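Long-range contact in maleylacetoacetate isomerase (Anaeromyxobacter dehalogenans, PDB 4IGJ), which probably isomerises maleylacetoacetate to fumarylacetoacetate with the help of glutathione, as a zeta-class member of the glutathione transferase superfamily: residues T24-S29 against E51-D56. Sequence-based numbering, arbitrary orientation.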
ATOM      1  N   THR A  24      26.465  -2.589  -1.731  1.00 19.98           N
ATOM      2  CA  THR A  24      26.245  -2.232  -3.132  1.00 26.15           C
ATOM      3  C   THR A  24      24.787  -2.524  -3.504  1.00 20.35           C
ATOM      4  O   THR A  24      24.163  -3.413  -2.920  1.00 20.53           O
ATOM      5  CB  THR A  24      27.188  -2.967  -4.095  1.00 29.33           C
ATOM      6  OG1 THR A  24      26.973  -4.377  -4.007  1.00 32.31           O
ATOM      7  CG2 THR A  24      28.633  -2.653  -3.756  1.00 31.47           C
ATOM      8  N   LEU A  25      24.257  -1.781  -4.474  1.00 15.64           N
ATOM      9  CA  LEU A  25      22.837  -1.860  -4.817  1.00 16.51           C
ATOM     10  C   LEU A  25      22.600  -2.186  -6.289  1.00 14.70           C
ATOM     11  O   LEU A  25      23.279  -1.650  -7.167  1.00 18.07           O
ATOM     12  CB  LEU A  25      22.147  -0.539  -4.502  1.00 13.38           C
ATOM     13  CG  LEU A  25      22.203  -0.025  -3.066  1.00 12.34           C
ATOM     14  CD1 LEU A  25      21.492   1.315  -2.986  1.00 14.21           C
ATOM     15  CD2 LEU A  25      21.593  -1.013  -2.106  1.00 15.36           C
ATOM     16  N   ARG A  26      21.617  -3.040  -6.548  1.00 13.64           N
ATOM     17  CA  ARG A  26      21.217  -3.359  -7.911  1.00 14.07           C
ATOM     18  C   ARG A  26      19.692  -3.386  -8.000  1.00 12.74           C
ATOM     19  O   ARG A  26      19.031  -4.158  -7.295  1.00 15.31           O
ATOM     20  CB  ARG A  26      21.809  -4.708  -8.322  1.00 16.25           C
ATOM     21  CG  ARG A  26      21.180  -5.331  -9.561  1.00 19.20           C
ATOM     22  CD  ARG A  26      21.667  -6.757  -9.727  1.00 28.34           C
ATOM     23  NE  ARG A  26      22.845  -6.824 -10.581  1.00 33.29           N
ATOM     24  CZ  ARG A  26      22.915  -7.570 -11.679  1.00 50.74           C
ATOM     25  NH1 ARG A  26      24.017  -7.579 -12.414  1.00 54.44           N
ATOM     26  NH2 ARG A  26      21.882  -8.316 -12.038  1.00 53.58           N
ATOM     27  N   LEU A  27      19.135  -2.555  -8.872  1.00 11.94           N
ATOM     28  CA  LEU A  27      17.686  -2.462  -8.990  1.00 10.62           C
ATOM     29  C   LEU A  27      17.169  -3.186 -10.217  1.00 11.68           C
ATOM     30  O   LEU A  27      17.546  -2.848 -11.343  1.00 14.23           O
ATOM     31  CB  LEU A  27      17.255  -1.000  -9.059  1.00 11.27           C
ATOM     32  CG  LEU A  27      15.744  -0.805  -9.144  1.00  9.53           C
ATOM     33  CD1 LEU A  27      15.065  -1.251  -7.847  1.00 10.70           C
ATOM     34  CD2 LEU A  27      15.419   0.634  -9.480  1.00 12.84           C
ATOM     35  N   TYR A  28      16.303  -4.169  -9.994  1.00 11.06           N
ATOM     36  CA  TYR A  28      15.572  -4.818 -11.084  1.00 12.18           C
ATOM     37  C   TYR A  28      14.394  -3.926 -11.450  1.00 13.27           C
ATOM     38  O   TYR A  28      13.470  -3.743 -10.653  1.00 13.38           O
ATOM     39  CB  TYR A  28      15.092  -6.203 -10.650  1.00 14.38           C
ATOM     40  CG  TYR A  28      16.218  -7.196 -10.503  1.00 16.52           C
ATOM     41  CD1 TYR A  28      16.488  -8.115 -11.509  1.00 19.13           C
ATOM     42  CD2 TYR A  28      17.026  -7.206  -9.369  1.00 17.98           C
ATOM     43  CE1 TYR A  28      17.521  -9.022 -11.389  1.00 22.24           C
ATOM     44  CE2 TYR A  28      18.066  -8.115  -9.242  1.00 17.63           C
ATOM     45  CZ  TYR A  28      18.305  -9.021 -10.256  1.00 22.66           C
ATOM     46  OH  TYR A  28      19.338  -9.927 -10.136  1.00 28.92           O
ATOM     47  N   SER A  29      14.442  -3.360 -12.655  1.00 13.00           N
ATOM     48  CA  SER A  29      13.532  -2.297 -13.055  1.00 10.10           C
ATOM     49  C   SER A  29      13.089  -2.509 -14.494  1.00 14.53           C
ATOM     50  O   SER A  29      13.824  -3.090 -15.301  1.00 12.74           O
ATOM     51  CB  SER A  29      14.239  -0.942 -12.939  1.00 10.18           C
ATOM     52  OG  SER A  29      13.463   0.127 -13.456  1.00 10.17           O
ATOM     53  N   GLU A  51      23.260  -0.239  -9.729  1.00 15.08           N
ATOM     54  CA  GLU A  51      23.258  -0.901 -11.036  1.00 14.14           C
ATOM     55  C   GLU A  51      21.835  -1.124 -11.519  1.00 18.14           C
ATOM     56  O   GLU A  51      20.972  -1.556 -10.755  1.00 18.94           O
ATOM     57  CB  GLU A  51      23.956  -2.253 -10.959  1.00 21.05           C
ATOM     58  CG  GLU A  51      25.386  -2.190 -10.487  1.00 32.39           C
ATOM     59  CD  GLU A  51      26.038  -3.555 -10.486  1.00 44.02           C
ATOM     60  OE1 GLU A  51      27.286  -3.615 -10.458  1.00 52.68           O
ATOM     61  OE2 GLU A  51      25.300  -4.567 -10.516  1.00 44.42           O
ATOM     62  N   TYR A  52      21.592  -0.840 -12.792  1.00 17.10           N
ATOM     63  CA  TYR A  52      20.273  -1.035 -13.372  1.00 15.59           C
ATOM     64  C   TYR A  52      20.226  -2.402 -14.036  1.00 18.17           C
ATOM     65  O   TYR A  52      21.006  -2.674 -14.955  1.00 20.03           O
ATOM     66  CB  TYR A  52      19.982   0.057 -14.400  1.00 18.62           C
ATOM     67  CG  TYR A  52      18.538   0.129 -14.858  1.00 14.42           C
ATOM     68  CD1 TYR A  52      17.672   1.064 -14.318  1.00 14.69           C
ATOM     69  CD2 TYR A  52      18.052  -0.709 -15.848  1.00 14.42           C
ATOM     70  CE1 TYR A  52      16.354   1.150 -14.732  1.00 10.91           C
ATOM     71  CE2 TYR A  52      16.730  -0.640 -16.268  1.00 13.97           C
ATOM     72  CZ  TYR A  52      15.887   0.296 -15.709  1.00 13.21           C
ATOM     73  OH  TYR A  52      14.573   0.387 -16.121  1.00 12.45           O
ATOM     74  N   ARG A  53      19.330  -3.267 -13.573  1.00 15.07           N
ATOM     75  CA  ARG A  53      19.111  -4.554 -14.226  1.00 14.60           C
ATOM     76  C   ARG A  53      17.728  -4.520 -14.854  1.00 15.16           C
ATOM     77  O   ARG A  53      16.709  -4.561 -14.156  1.00 15.14           O
ATOM     78  CB  ARG A  53      19.217  -5.718 -13.233  1.00 16.59           C
ATOM     79  CG  ARG A  53      19.418  -7.120 -13.875  1.00 26.59           C
ATOM     80  CD  ARG A  53      18.167  -7.689 -14.569  1.00 29.05           C
ATOM     81  NE  ARG A  53      18.253  -9.135 -14.788  1.00 25.38           N
ATOM     82  CZ  ARG A  53      17.384  -9.837 -15.512  1.00 28.81           C
ATOM     83  NH1 ARG A  53      16.358  -9.234 -16.096  1.00 26.78           N
ATOM     84  NH2 ARG A  53      17.542 -11.147 -15.657  1.00 29.29           N
ATOM     85  N   ALA A  54      17.694  -4.453 -16.179  1.00 15.04           N
ATOM     86  CA  ALA A  54      16.439  -4.353 -16.901  1.00 15.19           C
ATOM     87  C   ALA A  54      15.663  -5.659 -16.863  1.00 15.06           C
ATOM     88  O   ALA A  54      16.226  -6.744 -17.055  1.00 18.68           O
ATOM     89  CB  ALA A  54      16.693  -3.927 -18.346  1.00 14.19           C
ATOM     90  N   VAL A  55      14.366  -5.549 -16.611  1.00 12.99           N
ATOM     91  CA  VAL A  55      13.465  -6.684 -16.698  1.00 16.25           C
ATOM     92  C   VAL A  55      12.410  -6.316 -17.722  1.00 19.42           C
ATOM     93  O   VAL A  55      11.608  -5.416 -17.499  1.00 17.65           O
ATOM     94  CB  VAL A  55      12.808  -6.990 -15.336  1.00 14.27           C
ATOM     95  CG1 VAL A  55      11.775  -8.106 -15.476  1.00 17.44           C
ATOM     96  CG2 VAL A  55      13.863  -7.350 -14.297  1.00 18.54           C
ATOM     97  N   ASP A  56      12.438  -6.986 -18.873  1.00 21.66           N
ATOM     98  CA  ASP A  56      11.519  -6.656 -19.956  1.00 22.68           C
ATOM     99  C   ASP A  56      10.149  -7.254 -19.674  1.00 22.10           C
ATOM    100  O   ASP A  56       9.864  -8.398 -20.045  1.00 21.96           O
ATOM    101  CB  ASP A  56      12.064  -7.159 -21.294  1.00 23.13           C
ATOM    102  CG  ASP A  56      11.351  -6.550 -22.488  1.00 23.19           C
ATOM    103  OD1 ASP A  56      10.188  -6.122 -22.345  1.00 22.16           O
ATOM    104  OD2 ASP A  56      11.957  -6.515 -23.584  1.00 25.97           O
TER
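Arg53 lies against the aromatic ring of Tyr28, its neighbour in register on the adjacent parallel strand. CB of Arg53 sits over one face of the ring, 4.2 Å from the centroid and displaced toward the rim, a CH-pi contact. The side chain of Arg53 bends at chi2 (-73°), which carries it along that ring until Arg53 NE comes within 3.5 Å of CE1 of Tyr28; ring and guanidinium planes differ by 37°. At the ring's edge, in its plane, CG2 of Val55 packs 3.9 Å from CD1 of Tyr28. On the same face of the sheet, NE of Arg26 meets OE2 of Glu51 at 3.3 Å, a salt bridge whose hydrogen bond is weak, while NH2 of Arg26 rests on the aliphatic CG of Arg53.

The opposite face carries Leu27, Tyr52 and Ser29. CB of Ser29 abuts the phenol of Tyr52, and a first torsion of 173° sets OG of Ser29 beside the carbonyl carbon, where it makes a weak hydrogen bond of 2.9 Å to OH of Tyr52. Arg40 is the stronger partner of that OG, tying the strand end to helix 34-45; Asp233 weakly engages the Tyr52 hydroxyl from the far end of the chain.

Five backbone hydrogen bonds hold these pairs in register, from Glu51 N to Leu25 O through to Val55 N to Ser29 O at 2.8 Å, so the pairing persists past strand 51-54. Strand 78-82 flanks the other side of 24-29, and Leu27 also packs on Val39 of the helix. The side chain of Val55 touches Val76, which binds glutathione in this protein, although none is bound to this chain. Strand 24-29, helix 34-45 and strand 51-54 thus exemplify the beta-alpha-beta unit that opens the thioredoxin-like N-terminal domain of glutathione transferases.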